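Local coordinates for protein alpha-1,3-glucanase (Streptomyces thermodiastaticus, PDB 7C7D) that probably hydrolyses the alpha-1,3-glucosidic linkages of alpha-1,3-glucan, as a thermostable glycoside hydrolase of family GH87, at residues A[88-93]-A[424-429]; A[81-86]-A[159-164]. One frame throughout, in Å; residues are numbered along the deposited sequence.

How the contacts relate
From the N terminus, the loop between strands 72-74 and 92-95 supplies residues 81-86 and the start of 88-93, which runs into strand 92-95, so both contacts start within one short stretch. Contact 2 closes a loop of 72 residues when the chain returns at 159-164, where it enters strand 163-169, paired with 109-117. Contact 1 closes a far longer one, with 330 residues between 88-93 and 424-429. The two closures cross, because their segments alternate along the chain. Contact 2 lies within the N-terminal beta domain, whereas contact 1 joins that domain to a loop of the parallel beta-helix. They meet directly, Arg90 of contact 1 reaching Ser85 of contact 2.

Contact 1: residues A[88-93]-A[424-429]; sequences SGRQAV and DTNALG. With CA (calcium ion), chain C.
Arg90 reaches from the loop before strand 92-95 to three successive residues, Asp424, Thr425 and Asn426. Its chain bends at chi2 (-57°), and NE forms a salt bridge with Asp424 OD1 at 2.9 Å. The bond is bent, with OD1 far out of the guanidinium plane and met from above the carboxylate plane, the two planes 89° apart. NH2 gives a shorter bond, 2.7 Å to Thr425 O at the guanidinium edge. The bond from NH1 to Asn426 OD1 is weak; NH1 also serves Ser85 O, and NH2 serves Arg459 O. Asp424 OD1 has a second charged mate in Arg459. Asp424 OD2 accepts from Gly89 N at 2.9 Å in a nearly straight bond (169°). Water 1 donates to OD2 at 2.7 Å and to Ser88 OG. Asn426 ND2 is satisfied by Gln400 OE1 and Pro401 O. Cut back to an alanine, Arg90 is likely to leave Thr425 O without this donor and Asp424 with one fewer positive partner. In the same loop, Ser88 O and Gln91 O bind calcium at 2.4 Å, with Glu63, Glu65 and Asp191 completing the protein ligands. This is a buried, arginine-centred interface between a calcium-bound beta domain and a loop of the right-handed parallel beta-helix.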
loop_
_atom_site.group_PDB
_atom_site.type_symbol
_atom_site.label_atom_id
_atom_site.label_comp_id
_atom_site.label_asym_id
_atom_site.label_seq_id
_atom_site.Cartn_x
_atom_site.Cartn_y
_atom_site.Cartn_z
ATOM N N SER A 88 12.468 -2.196 1.850
ATOM C CA SER A 88 12.521 -1.253 0.739
ATOM C C SER A 88 13.881 -1.360 0.058
ATOM O O SER A 88 14.921 -1.344 0.720
ATOM C CB SER A 88 12.315 0.158 1.293
ATOM O OG SER A 88 12.155 1.108 0.255
ATOM N N GLY A 89 13.877 -1.490 -1.270
ATOM C CA GLY A 89 15.119 -1.709 -1.986
ATOM C C GLY A 89 15.726 -3.080 -1.807
ATOM O O GLY A 89 16.833 -3.318 -2.305
ATOM N N ARG A 90 15.047 -3.983 -1.099
ATOM C CA ARG A 90 15.529 -5.330 -0.806
ATOM C C ARG A 90 16.799 -5.327 0.029
ATOM O O ARG A 90 17.517 -6.331 0.062
ATOM C CB ARG A 90 15.698 -6.188 -2.066
ATOM C CG ARG A 90 14.540 -6.090 -3.028
ATOM C CD ARG A 90 13.195 -6.464 -2.387
ATOM N NE ARG A 90 12.166 -6.337 -3.412
ATOM C CZ ARG A 90 11.117 -7.132 -3.568
ATOM N NH1 ARG A 90 10.877 -8.123 -2.713
ATOM N NH2 ARG A 90 10.308 -6.929 -4.602
ATOM N N GLN A 91 17.088 -4.207 0.692
ATOM C CA GLN A 91 18.303 -4.053 1.476
ATOM C C GLN A 91 17.990 -3.272 2.741
ATOM O O GLN A 91 17.072 -2.452 2.773
ATOM C CB GLN A 91 19.388 -3.311 0.696
ATOM C CG GLN A 91 19.852 -4.036 -0.539
ATOM C CD GLN A 91 20.591 -3.108 -1.463
ATOM O OE1 GLN A 91 21.798 -2.936 -1.348
ATOM N NE2 GLN A 91 19.859 -2.477 -2.377
ATOM N N ALA A 92 18.775 -3.528 3.782
ATOM C CA ALA A 92 18.639 -2.840 5.057
ATOM C C ALA A 92 19.990 -2.920 5.755
ATOM O O ALA A 92 20.939 -3.513 5.236
ATOM C CB ALA A 92 17.518 -3.470 5.896
ATOM N N VAL A 93 20.074 -2.331 6.943
ATOM C CA VAL A 93 21.321 -2.297 7.701
ATOM C C VAL A 93 21.054 -2.855 9.091
ATOM O O VAL A 93 20.247 -2.296 9.846
ATOM C CB VAL A 93 21.907 -0.879 7.786
ATOM C CG1 VAL A 93 23.174 -0.890 8.614
ATOM C CG2 VAL A 93 22.197 -0.333 6.385
ATOM N N ASP A 424 8.548 -2.792 -4.902
ATOM C CA ASP A 424 8.955 -3.891 -4.025
ATOM C C ASP A 424 7.761 -4.738 -3.569
ATOM O O ASP A 424 7.358 -4.714 -2.403
ATOM C CB ASP A 424 9.733 -3.364 -2.813
ATOM C CG ASP A 424 11.093 -2.829 -3.188
ATOM O OD1 ASP A 424 11.828 -3.542 -3.893
ATOM O OD2 ASP A 424 11.422 -1.692 -2.781
ATOM N N THR A 425 7.220 -5.511 -4.504
ATOM C CA THR A 425 6.170 -6.465 -4.170
ATOM C C THR A 425 6.730 -7.883 -4.056
ATOM O O THR A 425 7.876 -8.172 -4.403
ATOM C CB THR A 425 5.007 -6.397 -5.174
ATOM O OG1 THR A 425 5.468 -6.751 -6.482
ATOM C CG2 THR A 425 4.419 -4.994 -5.223
ATOM N N ASN A 426 5.877 -8.784 -3.574
ATOM C CA ASN A 426 6.345 -10.094 -3.148
ATOM C C ASN A 426 5.472 -11.215 -3.686
ATOM O O ASN A 426 4.622 -10.988 -4.552
ATOM C CB ASN A 426 6.430 -10.122 -1.626
ATOM C CG ASN A 426 7.520 -9.214 -1.119
ATOM O OD1 ASN A 426 8.694 -9.491 -1.331
ATOM N ND2 ASN A 426 7.141 -8.115 -0.467
ATOM N N ALA A 427 5.689 -12.426 -3.181
ATOM C CA ALA A 427 5.000 -13.588 -3.712
ATOM C C ALA A 427 3.495 -13.408 -3.603
ATOM O O ALA A 427 2.977 -12.807 -2.655
ATOM C CB ALA A 427 5.432 -14.845 -2.957
ATOM N N LEU A 428 2.801 -13.936 -4.595
ATOM C CA LEU A 428 1.349 -14.044 -4.723
ATOM C C LEU A 428 0.752 -12.858 -5.462
ATOM O O LEU A 428 -0.465 -12.843 -5.673
ATOM C CB LEU A 428 0.582 -14.313 -3.411
ATOM C CG LEU A 428 1.066 -15.529 -2.615
ATOM C CD1 LEU A 428 0.260 -15.692 -1.336
ATOM C CD2 LEU A 428 0.992 -16.795 -3.451
ATOM N N GLY A 429 1.558 -11.885 -5.891
ATOM C CA GLY A 429 1.017 -10.751 -6.614
ATOM C C GLY A 429 1.942 -10.101 -7.620
ATOM O O GLY A 429 3.024 -10.607 -7.921
HETATM CA CA CA C . 16.161 -0.287 2.471
HETATM O O HOH W 1 10.248 0.480 -1.646
#

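Contact 2: residues A[81-86]-A[159-164]; sequences GTLASE and HHFYDN
Leu83 and Phe161 touch across the contact, their CA atoms 6.8 Å apart, and the CA atoms of Gly81 and His159 are spaced at 6.3 Å. The 83-85 backbone has helical angles but lacks regular helical bonding. Thr82 OG1 accepts from Ser85 N, an ST motif, and is also hydrogen-bonded to Thr79 O; Ser85 OG donates to Thr82 O. Gly81 has a positive phi of 87°, where a side chain would press against the preceding carbonyl oxygen. On the other segment, His159 to Phe161 form an irregular lead into strand 163-169.

Glu86 grips that lead with both carboxylate oxygens. OE1 accepts from Phe161 N at 2.8 Å, and OE2 accepts from His160 N at 2.9 Å through its syn lone pair. Extended beyond CG, the Glu86 chain carries the carboxylate to these two successive amides. Water 2 donates to OE1 and accepts from Tyr162 N, so a third amide is satisfied through it. The two imidazole rings find polar partners elsewhere: His159 ND1 bonds to Lys157 O and His160 ND1 to Asn402 OD1.

Glu86 OE2 lies over one face of the Phe161 ring, the carboxylate and ring planes 32° apart, and Thr82 O lies at the ring edge. Phe161 CZ comes within 3.4 Å of Gly81 O. Leu83 CD1 touches both Phe161 CB and Tyr162 CZ, at 3.7 Å each. Tyr162 OH donates to Leu83 O at 2.9 Å, arriving from above the carbonyl plane. Its CE1 packs against Glu86 CB. Tyr162 also touches Asp191, a ligand of the nearby calcium. The contact is loop-to-loop packing inside the N-terminal beta domain of this GH87 enzyme, with a buried glutamate accepting from two successive backbone amides just before a strand.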
loop_
_atom_site.group_PDB
_atom_site.type_symbol
_atom_site.label_atom_id
_atom_site.label_comp_id
_atom_site.label_asym_id
_atom_site.label_seq_id
_atom_site.Cartn_x
_atom_site.Cartn_y
_atom_site.Cartn_z
ATOM N N GLY A 81 10.039 -14.823 2.094
ATOM C CA GLY A 81 10.166 -15.111 3.503
ATOM C C GLY A 81 11.458 -14.670 4.152
ATOM O O GLY A 81 11.621 -14.880 5.360
ATOM N N THR A 82 12.381 -14.070 3.405
ATOM C CA THR A 82 13.615 -13.567 3.990
ATOM C C THR A 82 13.438 -12.136 4.487
ATOM O O THR A 82 12.616 -11.369 3.980
ATOM C CB THR A 82 14.768 -13.614 2.980
ATOM O OG1 THR A 82 14.490 -12.734 1.881
ATOM C CG2 THR A 82 14.993 -15.045 2.475
ATOM N N LEU A 83 14.253 -11.772 5.478
ATOM C CA LEU A 83 14.192 -10.422 6.024
ATOM C C LEU A 83 14.483 -9.375 4.955
ATOM O O LEU A 83 13.783 -8.357 4.866
ATOM C CB LEU A 83 15.170 -10.294 7.190
ATOM C CG LEU A 83 15.126 -9.010 8.014
ATOM C CD1 LEU A 83 13.744 -8.762 8.595
ATOM C CD2 LEU A 83 16.168 -9.084 9.128
ATOM N N ALA A 84 15.504 -9.607 4.125
ATOM C CA ALA A 84 15.836 -8.625 3.098
ATOM C C ALA A 84 14.719 -8.465 2.072
ATOM O O ALA A 84 14.527 -7.367 1.536
ATOM C CB ALA A 84 17.144 -9.004 2.406
ATOM N N SER A 85 13.959 -9.534 1.795
ATOM C CA SER A 85 12.952 -9.452 0.738
ATOM C C SER A 85 11.871 -8.440 1.060
ATOM O O SER A 85 11.282 -7.861 0.140
ATOM C CB SER A 85 12.322 -10.822 0.461
ATOM O OG SER A 85 11.453 -11.231 1.516
ATOM N N GLU A 86 11.590 -8.217 2.346
ATOM C CA GLU A 86 10.556 -7.273 2.748
ATOM C C GLU A 86 11.087 -5.865 2.966
ATOM O O GLU A 86 10.311 -4.972 3.311
ATOM C CB GLU A 86 9.819 -7.753 4.006
ATOM C CG GLU A 86 8.822 -8.885 3.765
ATOM C CD GLU A 86 7.827 -9.057 4.898
ATOM O OE1 GLU A 86 7.970 -8.367 5.924
ATOM O OE2 GLU A 86 6.904 -9.888 4.758
ATOM N N HIS A 159 5.458 -13.466 7.615
ATOM C CA HIS A 159 5.723 -12.221 6.912
ATOM C C HIS A 159 5.549 -11.059 7.883
ATOM O O HIS A 159 5.379 -11.252 9.089
ATOM C CB HIS A 159 4.852 -12.106 5.649
ATOM C CG HIS A 159 3.383 -12.253 5.903
ATOM N ND1 HIS A 159 2.758 -13.479 5.976
ATOM C CD2 HIS A 159 2.413 -11.324 6.088
ATOM C CE1 HIS A 159 1.467 -13.300 6.195
ATOM N NE2 HIS A 159 1.229 -12.002 6.264
ATOM N N HIS A 160 5.611 -9.839 7.349
ATOM C CA HIS A 160 5.368 -8.635 8.143
ATOM C C HIS A 160 6.468 -8.440 9.193
ATOM O O HIS A 160 6.192 -8.239 10.376
ATOM C CB HIS A 160 3.974 -8.691 8.784
ATOM C CG HIS A 160 3.317 -7.364 8.979
ATOM N ND1 HIS A 160 2.809 -6.613 7.939
ATOM C CD2 HIS A 160 3.036 -6.678 10.112
ATOM C CE1 HIS A 160 2.264 -5.511 8.424
ATOM N NE2 HIS A 160 2.385 -5.528 9.740
ATOM N N PHE A 161 7.727 -8.517 8.751
ATOM C CA PHE A 161 8.857 -8.464 9.674
ATOM C C PHE A 161 9.149 -7.058 10.170
ATOM O O PHE A 161 9.752 -6.897 11.240
ATOM C CB PHE A 161 10.120 -8.984 8.992
ATOM C CG PHE A 161 9.946 -10.323 8.342
ATOM C CD1 PHE A 161 9.388 -11.383 9.040
ATOM C CD2 PHE A 161 10.342 -10.524 7.030
ATOM C CE1 PHE A 161 9.232 -12.616 8.435
ATOM C CE2 PHE A 161 10.178 -11.745 6.423
ATOM C CZ PHE A 161 9.626 -12.797 7.128
ATOM N N TYR A 162 8.781 -6.042 9.400
ATOM C CA TYR A 162 9.133 -4.666 9.701
ATOM C C TYR A 162 7.970 -3.957 10.378
ATOM O O TYR A 162 6.870 -4.495 10.523
ATOM C CB TYR A 162 9.578 -3.924 8.420
ATOM C CG TYR A 162 10.876 -4.465 7.845
ATOM C CD1 TYR A 162 10.878 -5.583 7.023
ATOM C CD2 TYR A 162 12.102 -3.868 8.153
ATOM C CE1 TYR A 162 12.059 -6.098 6.516
ATOM C CE2 TYR A 162 13.293 -4.380 7.667
ATOM C CZ TYR A 162 13.261 -5.495 6.845
ATOM O OH TYR A 162 14.442 -6.006 6.361
ATOM N N ASP A 163 8.235 -2.722 10.785
ATOM C CA ASP A 163 7.310 -1.870 11.508
ATOM C C ASP A 163 7.831 -0.455 11.321
ATOM O O ASP A 163 8.984 -0.257 10.935
ATOM C CB ASP A 163 7.320 -2.256 12.992
ATOM C CG ASP A 163 6.280 -1.536 13.791
ATOM O OD1 ASP A 163 5.126 -1.489 13.329
ATOM O OD2 ASP A 163 6.623 -1.038 14.894
ATOM N N ASN A 164 6.980 0.530 11.599
ATOM C CA ASN A 164 7.354 1.931 11.473
ATOM C C ASN A 164 7.215 2.616 12.821
ATOM O O ASN A 164 6.187 2.483 13.498
ATOM C CB ASN A 164 6.515 2.641 10.412
ATOM C CG ASN A 164 6.926 2.250 9.005
ATOM O OD1 ASN A 164 7.711 2.945 8.365
ATOM N ND2 ASN A 164 6.420 1.114 8.531
HETATM O O HOH W 2 7.403 -5.881 6.812
#